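Local coordinates for butyryl-CoA dehydrogenase (Marinomonas mediterranea, PDB 6CXT), which is a flavoprotein of the acyl-CoA dehydrogenase family that binds flavin-adenine dinucleotide within a fold of two helical domains flanking a beta domain, at residues Glu14-Phe19 and Glu72-Ser77; Gly252-Asp257 and Ser324-Gln329; Glu144-Val149 and Ile219-Ala224; Ser330-Ile335 and Asn351-Ala356. One frame throughout, in Å; residues are numbered along the deposited sequence. Where two conformers were deposited one is given.

Contact 1: Glu14-Phe19 and Glu72-Ser77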
loop_
_atom_site.group_PDB
_atom_site.type_symbol
_atom_site.label_atom_id
_atom_site.label_comp_id
_atom_site.label_asym_id
_atom_site.label_seq_id
_atom_site.Cartn_x
_atom_site.Cartn_y
_atom_site.Cartn_z
ATOM N N GLU B 14 -29.771 11.326 15.076
ATOM C CA GLU B 14 -29.922 12.738 14.708
ATOM C C GLU B 14 -29.706 13.636 15.916
ATOM O O GLU B 14 -29.122 14.720 15.786
ATOM C CB GLU B 14 -31.307 13.017 14.101
ATOM C CG GLU B 14 -31.497 12.466 12.682
ATOM C CD GLU B 14 -30.371 12.847 11.712
ATOM O OE1 GLU B 14 -29.854 11.926 11.013
ATOM O OE2 GLU B 14 -30.004 14.059 11.648
ATOM N N HIS B 15 -30.152 13.172 17.083
ATOM C CA HIS B 15 -29.976 13.933 18.347
ATOM C C HIS B 15 -28.459 14.115 18.635
ATOM O O HIS B 15 -27.984 15.242 18.875
ATOM C CB HIS B 15 -30.776 13.237 19.483
ATOM C CG HIS B 15 -30.730 13.933 20.813
ATOM N ND1 HIS B 15 -30.895 15.299 20.964
ATOM C CD2 HIS B 15 -30.562 13.437 22.069
ATOM C CE1 HIS B 15 -30.804 15.615 22.248
ATOM N NE2 HIS B 15 -30.617 14.504 22.941
ATOM N N ALA B 16 -27.696 13.016 18.515
ATOM C CA ALA B 16 -26.215 13.079 18.602
ATOM C C ALA B 16 -25.576 14.030 17.605
ATOM O O ALA B 16 -24.664 14.787 17.957
ATOM C CB ALA B 16 -25.611 11.693 18.473
ATOM N N LEU B 17 -26.019 13.979 16.345
ATOM C CA LEU B 17 -25.510 14.927 15.333
ATOM C C LEU B 17 -25.778 16.381 15.659
ATOM O O LEU B 17 -24.922 17.254 15.455
ATOM C CB LEU B 17 -26.051 14.618 13.933
ATOM C CG LEU B 17 -25.543 13.343 13.252
ATOM C CD1 LEU B 17 -26.273 13.180 11.921
ATOM C CD2 LEU B 17 -24.034 13.324 13.058
ATOM N N ARG B 18 -26.972 16.666 16.169
ATOM C CA ARG B 18 -27.288 18.032 16.573
ATOM C C ARG B 18 -26.513 18.471 17.825
ATOM O O ARG B 18 -26.119 19.619 17.936
ATOM C CB ARG B 18 -28.799 18.169 16.825
ATOM C CG ARG B 18 -29.704 18.036 15.594
ATOM C CD ARG B 18 -31.202 17.890 15.980
ATOM N NE ARG B 18 -31.505 18.366 17.352
ATOM C CZ ARG B 18 -32.048 17.640 18.351
ATOM N NH1 ARG B 18 -32.415 16.368 18.161
ATOM N NH2 ARG B 18 -32.249 18.204 19.549
ATOM N N PHE B 19 -26.278 17.557 18.757
ATOM C CA PHE B 19 -25.571 17.897 19.995
ATOM C C PHE B 19 -24.161 18.454 19.792
ATOM O O PHE B 19 -23.808 19.398 20.471
ATOM C CB PHE B 19 -25.586 16.751 20.990
ATOM C CG PHE B 19 -24.878 17.057 22.272
ATOM C CD1 PHE B 19 -25.527 17.781 23.291
ATOM C CD2 PHE B 19 -23.557 16.628 22.472
ATOM C CE1 PHE B 19 -24.852 18.072 24.480
ATOM C CE2 PHE B 19 -22.884 16.932 23.655
ATOM C CZ PHE B 19 -23.537 17.635 24.655
ATOM N N GLU B 72 -21.026 7.158 17.319
ATOM C CA GLU B 72 -20.606 7.525 15.956
ATOM C C GLU B 72 -21.107 8.901 15.626
ATOM O O GLU B 72 -20.348 9.728 15.086
ATOM C CB GLU B 72 -21.181 6.533 14.956
ATOM C CG GLU B 72 -20.803 6.851 13.513
ATOM C CD GLU B 72 -21.549 5.958 12.515
ATOM O OE1 GLU B 72 -22.175 4.948 12.926
ATOM O OE2 GLU B 72 -21.540 6.292 11.302
ATOM N N GLY B 73 -22.400 9.158 15.925
ATOM C CA GLY B 73 -22.978 10.480 15.676
ATOM C C GLY B 73 -22.206 11.574 16.393
ATOM O O GLY B 73 -21.905 12.651 15.830
ATOM N N LEU B 74 -21.862 11.312 17.644
ATOM C CA LEU B 74 -21.071 12.320 18.403
ATOM C C LEU B 74 -19.683 12.497 17.786
ATOM O O LEU B 74 -19.198 13.614 17.716
ATOM C CB LEU B 74 -20.922 11.937 19.890
ATOM C CG LEU B 74 -22.248 11.957 20.705
ATOM C CD1 LEU B 74 -22.091 11.325 22.088
ATOM C CD2 LEU B 74 -22.726 13.415 20.813
ATOM N N GLY B 75 -19.067 11.393 17.350
ATOM C CA GLY B 75 -17.710 11.461 16.735
ATOM C C GLY B 75 -17.778 12.290 15.472
ATOM O O GLY B 75 -16.795 12.960 15.129
ATOM N N GLN B 76 -18.937 12.246 14.789
ATOM C CA GLN B 76 -19.129 13.079 13.572
ATOM C C GLN B 76 -19.330 14.576 13.890
ATOM O O GLN B 76 -18.728 15.461 13.232
ATOM C CB GLN B 76 -20.275 12.501 12.676
ATOM C CG GLN B 76 -20.371 13.196 11.326
ATOM C CD GLN B 76 -21.481 12.603 10.463
ATOM O OE1 GLN B 76 -21.760 11.423 10.522
ATOM N NE2 GLN B 76 -22.075 13.425 9.635
ATOM N N SER B 77 -20.108 14.885 14.920
ATOM C CA SER B 77 -20.493 16.286 15.088
ATOM C C SER B 77 -19.597 17.020 16.085
ATOM O O SER B 77 -19.552 18.231 16.039
ATOM C CB SER B 77 -21.943 16.370 15.526
ATOM O OG SER B 77 -22.093 15.752 16.778
#
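Ala16 lies directly against Gly73, their CA atoms 5.1 Å apart. Two such small residues allow the helices to come within 7.5 Å, axis to axis, while running roughly in the same direction at a crossing angle of -26°. The methyl of Ala16 rests on the backbone around Gly73 C and Leu74 N. Beside this pair, the side chain of Gln76 passes Leu17 CD2 with every atom from CB to the amide in contact. Its CB is 3.9 Å from Leu17 CD2, CG passes slightly farther off, CD comes to 3.7 Å from Leu17 CD2, and OE1 and NE2 are about equally far from that methyl. An extended chain with CG anti to the backbone N (chi1 -172°) produces this slanting passage, and glutamine suits it because an aliphatic stem precedes the polar amide; the side chain also packs on Gln255 and Asn259 of helix 248-267. Leu74 packs in another direction, placing CD2 3.7 Å from Phe19 CD2, with Phe44 of helix 35-44 adjoining. Ser77, in the last turn of its helix, is small enough to tuck under the neighbouring backbone: its OG is 3.0 Å from Ala16 O and 3.2 Å from Gly73 O, and its single proton could serve either carbonyl. Close packing of helices across an alanine-glycine pair of this kind belongs to the helical N-terminal domain of the acyl-CoA dehydrogenase fold.

Contact 2: Gly252-Asp257 and Ser324-Gln329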
loop_
_atom_site.group_PDB
_atom_site.type_symbol
_atom_site.label_atom_id
_atom_site.label_comp_id
_atom_site.label_asym_id
_atom_site.label_seq_id
_atom_site.Cartn_x
_atom_site.Cartn_y
_atom_site.Cartn_z
ATOM N N GLY B 252 -17.273 8.191 13.021
ATOM C CA GLY B 252 -17.865 9.526 12.881
ATOM C C GLY B 252 -16.843 10.585 12.451
ATOM O O GLY B 252 -17.113 11.401 11.524
ATOM N N ALA B 253 -15.663 10.601 13.088
ATOM C CA ALA B 253 -14.661 11.584 12.716
ATOM C C ALA B 253 -14.289 11.441 11.203
ATOM O O ALA B 253 -14.065 12.449 10.518
ATOM C CB ALA B 253 -13.414 11.486 13.594
ATOM N N MET B 254 -14.239 10.220 10.707
ATOM C CA MET B 254 -13.890 9.974 9.288
ATOM C C MET B 254 -15.016 10.464 8.360
ATOM O O MET B 254 -14.714 10.936 7.289
ATOM C CB MET B 254 -13.594 8.475 9.035
ATOM C CG MET B 254 -12.169 8.160 9.551
ATOM S SD MET B 254 -11.802 6.463 9.083
ATOM C CE MET B 254 -12.742 5.502 10.289
ATOM N N GLN B 255 -16.272 10.325 8.763
ATOM C CA GLN B 255 -17.410 10.875 7.941
ATOM C C GLN B 255 -17.219 12.375 7.801
ATOM O O GLN B 255 -17.328 12.934 6.696
ATOM C CB GLN B 255 -18.789 10.562 8.568
ATOM C CG GLN B 255 -19.955 11.026 7.659
ATOM C CD GLN B 255 -19.930 10.317 6.294
ATOM O OE1 GLN B 255 -20.051 9.094 6.231
ATOM N NE2 GLN B 255 -19.777 11.076 5.201
ATOM N N ARG B 256 -16.809 13.022 8.894
ATOM C CA ARG B 256 -16.501 14.450 8.870
ATOM C C ARG B 256 -15.333 14.810 7.946
ATOM O O ARG B 256 -15.459 15.729 7.127
ATOM C CB ARG B 256 -16.282 15.041 10.284
ATOM C CG ARG B 256 -15.935 16.549 10.216
ATOM C CD ARG B 256 -15.722 17.208 11.613
ATOM N NE ARG B 256 -14.637 16.545 12.352
ATOM C CZ ARG B 256 -14.789 15.811 13.463
ATOM N NH1 ARG B 256 -15.998 15.633 14.045
ATOM N NH2 ARG B 256 -13.701 15.293 14.040
ATOM N N ASP B 257 -14.200 14.119 8.078
ATOM C CA ASP B 257 -13.098 14.255 7.135
ATOM C C ASP B 257 -13.572 14.152 5.673
ATOM O O ASP B 257 -13.204 14.976 4.827
ATOM C CB ASP B 257 -12.044 13.128 7.327
ATOM C CG ASP B 257 -11.134 13.340 8.567
ATOM O OD1 ASP B 257 -11.150 14.462 9.177
ATOM O OD2 ASP B 257 -10.356 12.373 8.889
ATOM N N SER B 324 -9.014 2.162 13.009
ATOM C CA SER B 324 -7.906 2.988 13.427
ATOM C C SER B 324 -6.960 3.184 12.196
ATOM O O SER B 324 -6.470 4.304 11.957
ATOM C CB SER B 324 -7.152 2.339 14.616
ATOM O OG SER B 324 -6.674 1.037 14.238
ATOM N N GLU B 325 -6.763 2.119 11.416
ATOM C CA GLU B 325 -5.927 2.254 10.192
ATOM C C GLU B 325 -6.576 3.185 9.144
ATOM O O GLU B 325 -5.875 4.021 8.519
ATOM C CB GLU B 325 -5.502 0.892 9.585
ATOM C CG GLU B 325 -4.616 0.088 10.578
ATOM C CD GLU B 325 -3.228 0.678 10.808
ATOM O OE1 GLU B 325 -2.786 1.621 10.079
ATOM O OE2 GLU B 325 -2.489 0.195 11.741
ATOM N N ALA B 326 -7.884 3.041 8.971
ATOM C CA ALA B 326 -8.587 3.939 8.032
ATOM C C ALA B 326 -8.488 5.395 8.508
ATOM O O ALA B 326 -8.353 6.305 7.704
ATOM C CB ALA B 326 -10.044 3.501 7.836
ATOM N N PHE B 327 -8.498 5.603 9.831
ATOM C CA PHE B 327 -8.495 6.918 10.404
ATOM C C PHE B 327 -7.138 7.578 10.166
ATOM O O PHE B 327 -7.073 8.755 9.826
ATOM C CB PHE B 327 -8.935 6.876 11.901
ATOM C CG PHE B 327 -9.110 8.219 12.563
ATOM C CD1 PHE B 327 -9.512 9.369 11.844
ATOM C CD2 PHE B 327 -8.975 8.314 13.966
ATOM C CE1 PHE B 327 -9.734 10.608 12.498
ATOM C CE2 PHE B 327 -9.171 9.537 14.601
ATOM C CZ PHE B 327 -9.546 10.686 13.871
ATOM N N VAL B 328 -6.054 6.821 10.264
ATOM C CA VAL B 328 -4.726 7.375 9.935
ATOM C C VAL B 328 -4.699 7.780 8.428
ATOM O O VAL B 328 -4.243 8.877 8.070
ATOM C CB VAL B 328 -3.607 6.298 10.224
ATOM C CG1 VAL B 328 -2.260 6.695 9.590
ATOM C CG2 VAL B 328 -3.407 6.155 11.754
ATOM N N GLN B 329 -5.212 6.926 7.563
ATOM C CA GLN B 329 -5.194 7.236 6.133
ATOM C C GLN B 329 -6.078 8.462 5.845
ATOM O O GLN B 329 -5.718 9.298 5.023
ATOM C CB GLN B 329 -5.652 6.029 5.324
ATOM C CG GLN B 329 -4.750 4.796 5.476
ATOM C CD GLN B 329 -5.334 3.584 4.809
ATOM O OE1 GLN B 329 -6.196 2.894 5.387
ATOM N NE2 GLN B 329 -4.875 3.286 3.608
#
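Met254 and Phe327 lead a buried, apolar helix-to-helix contact inside the C-terminal helical domain, where helix 248-267 packs on helix 313-338. The two segments run in broadly the same direction, 26° apart, with their axes 10.0 Å from each other; that spacing is filled by side chains, and no hydrogen bond crosses it. Met254 is the long, flexible piece. Its CG meets the ring of Phe327 at CD1, 3.7 Å away; the extended chi2 carries SD on to the facing backbone, and the bend at chi3 (-77°) turns CE toward Ala326 CB. There SD lies 3.5 Å from the backbone N of Phe327 and 3.7 Å from Ala326 CB, the small alanine allowing the bulky sulfur to settle close to the main chain. Phe327 comes from the other side, its CG anti to the backbone N, and extends its ring to helix 248-267, where CE1 is 3.9 Å from Ala253 CB. Phe250 meets the same ring, and Ser352 and Ala356 of helix 351-359 also touch it. Asp257 approaches at the ring's edge, near its plane, with OD2 4.1 Å from Phe327 CE1. The carboxylate's real polar partners are two serines: OD2 is hydrogen-bonded to Ser330 OG and OD1 to Ser352 OG. Dispersion and fit of shape therefore hold the two segments together, while the buried acid is satisfied by hydroxyls beyond them and may also be mildly favoured by the slightly positive hydrogens along the phenyl edge.

Contact 3: Glu144-Val149 and Ile219-Ala224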
loop_
_atom_site.group_PDB
_atom_site.type_symbol
_atom_site.label_atom_id
_atom_site.label_comp_id
_atom_site.label_asym_id
_atom_site.label_seq_id
_atom_site.Cartn_x
_atom_site.Cartn_y
_atom_site.Cartn_z
ATOM N N GLU B 144 -4.245 -8.397 53.171
ATOM C CA GLU B 144 -3.977 -8.215 54.606
ATOM C C GLU B 144 -5.315 -8.089 55.265
ATOM O O GLU B 144 -5.950 -7.025 55.236
ATOM C CB GLU B 144 -3.100 -6.998 54.869
ATOM C CG GLU B 144 -1.635 -7.397 54.988
ATOM C CD GLU B 144 -0.665 -6.256 54.718
ATOM O OE1 GLU B 144 -0.840 -5.143 55.271
ATOM O OE2 GLU B 144 0.294 -6.481 53.956
ATOM N N GLY B 145 -5.790 -9.213 55.786
ATOM C CA GLY B 145 -7.110 -9.253 56.398
ATOM C C GLY B 145 -8.173 -8.921 55.393
ATOM O O GLY B 145 -8.257 -9.573 54.367
ATOM N N ASP B 146 -8.987 -7.914 55.697
ATOM C CA ASP B 146 -10.073 -7.477 54.814
ATOM C C ASP B 146 -9.628 -6.425 53.754
ATOM O O ASP B 146 -10.471 -5.751 53.163
ATOM C CB ASP B 146 -11.203 -6.858 55.642
ATOM C CG ASP B 146 -12.165 -7.897 56.234
ATOM O OD1 ASP B 146 -11.930 -9.122 56.115
ATOM O OD2 ASP B 146 -13.168 -7.459 56.827
ATOM N N TYR B 147 -8.328 -6.267 53.569
ATOM C CA TYR B 147 -7.792 -5.141 52.758
ATOM C C TYR B 147 -6.745 -5.669 51.821
ATOM O O TYR B 147 -6.178 -6.746 52.038
ATOM C CB TYR B 147 -7.183 -4.016 53.637
ATOM C CG TYR B 147 -8.204 -3.344 54.497
ATOM C CD1 TYR B 147 -8.569 -3.880 55.774
ATOM C CD2 TYR B 147 -8.843 -2.179 54.052
ATOM C CE1 TYR B 147 -9.555 -3.264 56.545
ATOM C CE2 TYR B 147 -9.820 -1.558 54.822
ATOM C CZ TYR B 147 -10.169 -2.101 56.064
ATOM O OH TYR B 147 -11.121 -1.441 56.774
ATOM N N TYR B 148 -6.479 -4.898 50.764
ATOM C CA TYR B 148 -5.352 -5.188 49.904
ATOM C C TYR B 148 -4.451 -4.012 49.916
ATOM O O TYR B 148 -4.937 -2.918 50.032
ATOM C CB TYR B 148 -5.834 -5.422 48.482
ATOM C CG TYR B 148 -6.370 -6.795 48.240
ATOM C CD1 TYR B 148 -5.514 -7.843 47.892
ATOM C CD2 TYR B 148 -7.735 -7.041 48.341
ATOM C CE1 TYR B 148 -6.013 -9.123 47.648
ATOM C CE2 TYR B 148 -8.254 -8.303 48.080
ATOM C CZ TYR B 148 -7.397 -9.337 47.747
ATOM O OH TYR B 148 -7.935 -10.589 47.512
ATOM N N VAL B 149 -3.154 -4.260 49.868
ATOM C CA VAL B 149 -2.170 -3.211 49.771
ATOM C C VAL B 149 -1.608 -3.267 48.338
ATOM O O VAL B 149 -1.011 -4.290 47.921
ATOM C CB VAL B 149 -1.069 -3.418 50.829
ATOM C CG1 VAL B 149 0.071 -2.410 50.725
ATOM C CG2 VAL B 149 -1.708 -3.359 52.236
ATOM N N ILE B 219 -6.617 -0.639 50.264
ATOM C CA ILE B 219 -8.039 -0.542 49.963
ATOM C C ILE B 219 -8.815 -1.760 50.507
ATOM O O ILE B 219 -8.272 -2.875 50.566
ATOM C CB ILE B 219 -8.310 -0.445 48.425
ATOM C CG1 ILE B 219 -7.692 -1.655 47.731
ATOM C CG2 ILE B 219 -7.690 0.839 47.810
ATOM C CD1 ILE B 219 -8.119 -1.759 46.286
ATOM N N HIS B 220 -10.079 -1.533 50.814
ATOM C CA HIS B 220 -10.923 -2.594 51.313
ATOM C C HIS B 220 -11.179 -3.596 50.198
ATOM O O HIS B 220 -11.305 -3.217 49.035
ATOM C CB HIS B 220 -12.241 -2.049 51.827
ATOM C CG HIS B 220 -13.015 -3.056 52.609
ATOM N ND1 HIS B 220 -14.084 -3.745 52.084
ATOM C CD2 HIS B 220 -12.834 -3.540 53.863
ATOM C CE1 HIS B 220 -14.545 -4.593 52.987
ATOM N NE2 HIS B 220 -13.805 -4.488 54.075
ATOM N N LYS B 221 -11.258 -4.869 50.560
ATOM C CA LYS B 221 -11.501 -5.938 49.592
ATOM C C LYS B 221 -12.793 -5.781 48.797
ATOM O O LYS B 221 -12.858 -6.303 47.692
ATOM C CB LYS B 221 -11.465 -7.316 50.267
ATOM C CG LYS B 221 -12.678 -7.566 51.153
ATOM C CD LYS B 221 -12.626 -8.956 51.758
ATOM C CE LYS B 221 -13.805 -9.149 52.697
ATOM N NZ LYS B 221 -13.684 -10.480 53.341
ATOM N N ASP B 222 -13.802 -5.068 49.305
ATOM C CA ASP B 222 -15.018 -4.852 48.528
ATOM C C ASP B 222 -14.763 -4.003 47.260
ATOM O O ASP B 222 -15.649 -3.860 46.440
ATOM C CB ASP B 222 -16.101 -4.145 49.348
ATOM C CG ASP B 222 -16.626 -5.003 50.530
ATOM O OD1 ASP B 222 -16.266 -6.213 50.671
ATOM O OD2 ASP B 222 -17.404 -4.437 51.333
ATOM N N TYR B 223 -13.594 -3.385 47.163
ATOM C CA TYR B 223 -13.206 -2.648 45.940
ATOM C C TYR B 223 -12.647 -3.553 44.829
ATOM O O TYR B 223 -12.451 -3.063 43.704
ATOM C CB TYR B 223 -12.199 -1.514 46.263
ATOM C CG TYR B 223 -12.881 -0.308 46.859
ATOM C CD1 TYR B 223 -13.701 0.509 46.079
ATOM C CD2 TYR B 223 -12.743 -0.005 48.239
ATOM C CE1 TYR B 223 -14.370 1.593 46.625
ATOM C CE2 TYR B 223 -13.394 1.096 48.797
ATOM C CZ TYR B 223 -14.189 1.891 47.993
ATOM O OH TYR B 223 -14.826 2.953 48.547
ATOM N N ALA B 224 -12.384 -4.837 45.131
ATOM C CA ALA B 224 -11.976 -5.811 44.097
ATOM C C ALA B 224 -13.121 -6.023 43.126
ATOM O O ALA B 224 -14.294 -6.069 43.516
ATOM C CB ALA B 224 -11.491 -7.139 44.691
#
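Tyr148 and Ile219 bind each other through both of their backbone polar groups: Tyr148 N gives to Ile219 O at 2.7 Å, and Ile219 N returns the bond to Tyr148 O at 2.8 Å. Both are nearly straight. A third bond, from Lys221 N to Asp146 O at 2.9 Å, continues the ladder beyond the end of strand 209-220. Farther out, the extended chain of Lys221 passes Asp146 at a slant, ending in a long salt bridge between Asp146 OD1 and Lys221 NZ, 3.6 Å. These are antiparallel strands of the middle-domain beta sheet, meeting where strand 147-158 leaves a tight hairpin. Its type II' turn spans Glu144 to Tyr147, and Gly145 suits the second position with a positive phi of 62°. At the non-hydrogen-bonded pair, Tyr147 and His220, the side chains diverge at their roots, yet the rings meet in a T-shaped stack. The His220 edge, led by CD2, stands over one face of Tyr147, planes at 83° and centroids 5.1 Å apart. CG of His220 is anti to the backbone N (chi1 -168°), and this brings the imidazole back over the hairpin, where Asp146 O sits above one of its faces, 3.3 Å from His220 CD2. Tyr148 and Ile219 share one face of the sheet. Tyr148 CE2 brushes the aliphatic root of Lys221 at CB, 4.0 Å away, and its ring meets Phe184 of strand 181-187 edge-to-face.

Contact 4: Ser330-Ile335 and Asn351-Ala356. With EDO (1,2-ethanediol), chain E.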
loop_
_atom_site.group_PDB
_atom_site.type_symbol
_atom_site.label_atom_id
_atom_site.label_comp_id
_atom_site.label_asym_id
_atom_site.label_seq_id
_atom_site.Cartn_x
_atom_site.Cartn_y
_atom_site.Cartn_z
ATOM N N SER B 330 -7.223 8.524 6.517
ATOM C CA SER B 330 -8.148 9.654 6.378
ATOM C C SER B 330 -7.458 10.990 6.777
ATOM O O SER B 330 -7.544 12.009 6.066
ATOM C CB SER B 330 -9.389 9.420 7.268
ATOM O OG SER B 330 -10.314 10.522 7.087
ATOM N N GLY B 331 -6.747 10.978 7.930
ATOM C CA GLY B 331 -6.018 12.155 8.386
ATOM C C GLY B 331 -4.960 12.587 7.352
ATOM O O GLY B 331 -4.803 13.786 7.088
ATOM N N ILE B 332 -4.202 11.642 6.810
ATOM C CA ILE B 332 -3.205 11.999 5.838
ATOM C C ILE B 332 -3.881 12.509 4.531
ATOM O O ILE B 332 -3.515 13.557 3.986
ATOM C CB ILE B 332 -2.304 10.793 5.518
ATOM C CG1 ILE B 332 -1.438 10.436 6.773
ATOM C CG2 ILE B 332 -1.407 11.080 4.295
ATOM C CD1 ILE B 332 -0.932 8.994 6.653
ATOM N N ASP B 333 -4.867 11.779 4.073
ATOM C CA ASP B 333 -5.512 12.140 2.779
ATOM C C ASP B 333 -6.250 13.529 2.864
ATOM O O ASP B 333 -6.210 14.330 1.905
ATOM C CB ASP B 333 -6.487 11.031 2.360
ATOM C CG ASP B 333 -5.773 9.833 1.781
ATOM O OD1 ASP B 333 -4.626 9.952 1.385
ATOM O OD2 ASP B 333 -6.401 8.794 1.603
ATOM N N SER B 334 -6.886 13.816 4.000
ATOM C CA SER B 334 -7.506 15.129 4.230
ATOM C C SER B 334 -6.478 16.253 4.088
ATOM O O SER B 334 -6.759 17.304 3.490
ATOM C CB SER B 334 -8.162 15.182 5.605
ATOM O OG SER B 334 -9.270 14.312 5.607
ATOM N N ILE B 335 -5.276 16.060 4.652
ATOM C CA ILE B 335 -4.235 17.060 4.458
ATOM C C ILE B 335 -3.866 17.159 2.981
ATOM O O ILE B 335 -3.782 18.284 2.436
ATOM C CB ILE B 335 -2.997 16.779 5.369
ATOM C CG1 ILE B 335 -3.397 17.040 6.836
ATOM C CG2 ILE B 335 -1.807 17.625 4.980
ATOM C CD1 ILE B 335 -2.318 16.510 7.839
ATOM N N ASN B 351 -6.027 17.880 12.904
ATOM C CA ASN B 351 -6.271 17.079 14.148
ATOM C C ASN B 351 -6.588 15.611 13.859
ATOM O O ASN B 351 -6.299 14.746 14.687
ATOM C CB ASN B 351 -7.398 17.656 14.986
ATOM C CG ASN B 351 -6.944 18.854 15.750
ATOM O OD1 ASN B 351 -5.793 18.945 16.183
ATOM N ND2 ASN B 351 -7.809 19.811 15.851
ATOM N N SER B 352 -7.093 15.301 12.677
ATOM C CA SER B 352 -7.399 13.925 12.388
ATOM C C SER B 352 -6.127 13.090 12.427
ATOM O O SER B 352 -6.162 12.028 13.066
ATOM C CB SER B 352 -8.091 13.740 11.012
ATOM O OG SER B 352 -9.277 14.451 11.125
ATOM N N ILE B 353 -5.049 13.493 11.723
ATOM C CA ILE B 353 -3.864 12.620 11.714
ATOM C C ILE B 353 -3.258 12.509 13.140
ATOM O O ILE B 353 -2.804 11.422 13.545
ATOM C CB ILE B 353 -2.758 13.037 10.693
ATOM C CG1 ILE B 353 -1.633 11.985 10.589
ATOM C CG2 ILE B 353 -2.185 14.449 10.993
ATOM C CD1 ILE B 353 -2.068 10.501 10.304
ATOM N N LYS B 354 -3.238 13.631 13.858
ATOM C CA LYS B 354 -2.638 13.659 15.215
ATOM C C LYS B 354 -3.385 12.707 16.147
ATOM O O LYS B 354 -2.764 11.976 16.927
ATOM C CB LYS B 354 -2.639 15.106 15.759
ATOM C CG LYS B 354 -1.642 15.995 14.988
ATOM C CD LYS B 354 -1.466 17.324 15.694
ATOM C CE LYS B 354 -2.697 18.185 15.468
ATOM N NZ LYS B 354 -2.535 19.378 16.354
ATOM N N ASP B 355 -4.697 12.693 16.026
ATOM C CA ASP B 355 -5.548 11.847 16.858
ATOM C C ASP B 355 -5.525 10.436 16.392
ATOM O O ASP B 355 -5.498 9.511 17.223
ATOM C CB ASP B 355 -7.006 12.373 16.871
ATOM C CG ASP B 355 -7.100 13.754 17.518
ATOM O OD1 ASP B 355 -6.109 14.243 18.162
ATOM O OD2 ASP B 355 -8.173 14.386 17.403
ATOM N N ALA B 356 -5.517 10.241 15.061
ATOM C CA ALA B 356 -5.547 8.911 14.478
ATOM C C ALA B 356 -4.324 8.087 14.873
ATOM O O ALA B 356 -4.431 6.857 15.097
ATOM C CB ALA B 356 -5.664 8.961 12.938
HETATM C C1 EDO E . -8.184 17.466 21.125
HETATM O O1 EDO E . -8.760 16.787 22.251
HETATM C C2 EDO E . -8.946 17.276 19.790
HETATM O O2 EDO E . -8.939 15.851 19.544
HETATM O O HOH W 1 -5.278 15.335 9.447
#
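Gly331 and Ile353 bring two antiparallel helices together, their CA atoms only 4.0 Å apart and the helix axes 7.6 Å apart at 160°. Glycine suits this point because it presents nothing but backbone to the partner helix, so Ser352 CB can lie 3.7 Å from Gly331 CA. A water joins the two main chains, donating to Gly331 O and accepting from Ile353 N; the latter belongs to the first turn of its helix. Ile353 is the central side chain. Its CG1 stands anti to the backbone N (chi1 -172°), and the two branches go separate ways: CD1 crosses Ile332 at a slant, 3.6 Å from Ile332 CG1, while CG2 meets Ile335 CD1 at 3.8 Å, those side chains lying at about a right angle. Branched aliphatic residues fit here because the two branches of one isoleucine can each touch a different neighbour. Next to this patch comes the second subunit, whose own Ile332 packs on Ile332 and whose Leu357 packs on Ile353, while Tyr343 of that subunit is hydrogen-bonded to Lys354 O. On a different face of helix 351-359, Asp355 OD2 accepts a hydrogen bond from O2 of 1,2-ethanediol at 2.7 Å, a molecule probably left from crystallisation; Asp355 OD1 is hydrogen-bonded to Leu204 N. The side chain of Ile335 comes to about 8 Å from a bound flavin-adenine dinucleotide. Such tight antiparallel packing across a glycine is part of the C-terminal helical bundle, through which subunits of the acyl-CoA dehydrogenase family associate.

Along the chain contact 1 comes first, then contact 3, contact 2 and contact 4, each closing before the next opens. Contacts 2 and 4 share helix 313-338, with centres 7 Å apart in the C-terminal domain. Contact 1, in the N-terminal domain, has its centre 15 Å from that of contact 2 and touches it where Arg256 NH1 reaches Gln76 O, probably as a hydrogen bond. Helical packing thus runs without a break from the N-terminal domain through the C-terminal bundle to the neighbouring subunit. Contact 3 belongs to the beta sheet, its centre 42 to 45 Å from the others and across the chain's centre, as expected of the intervening beta domain.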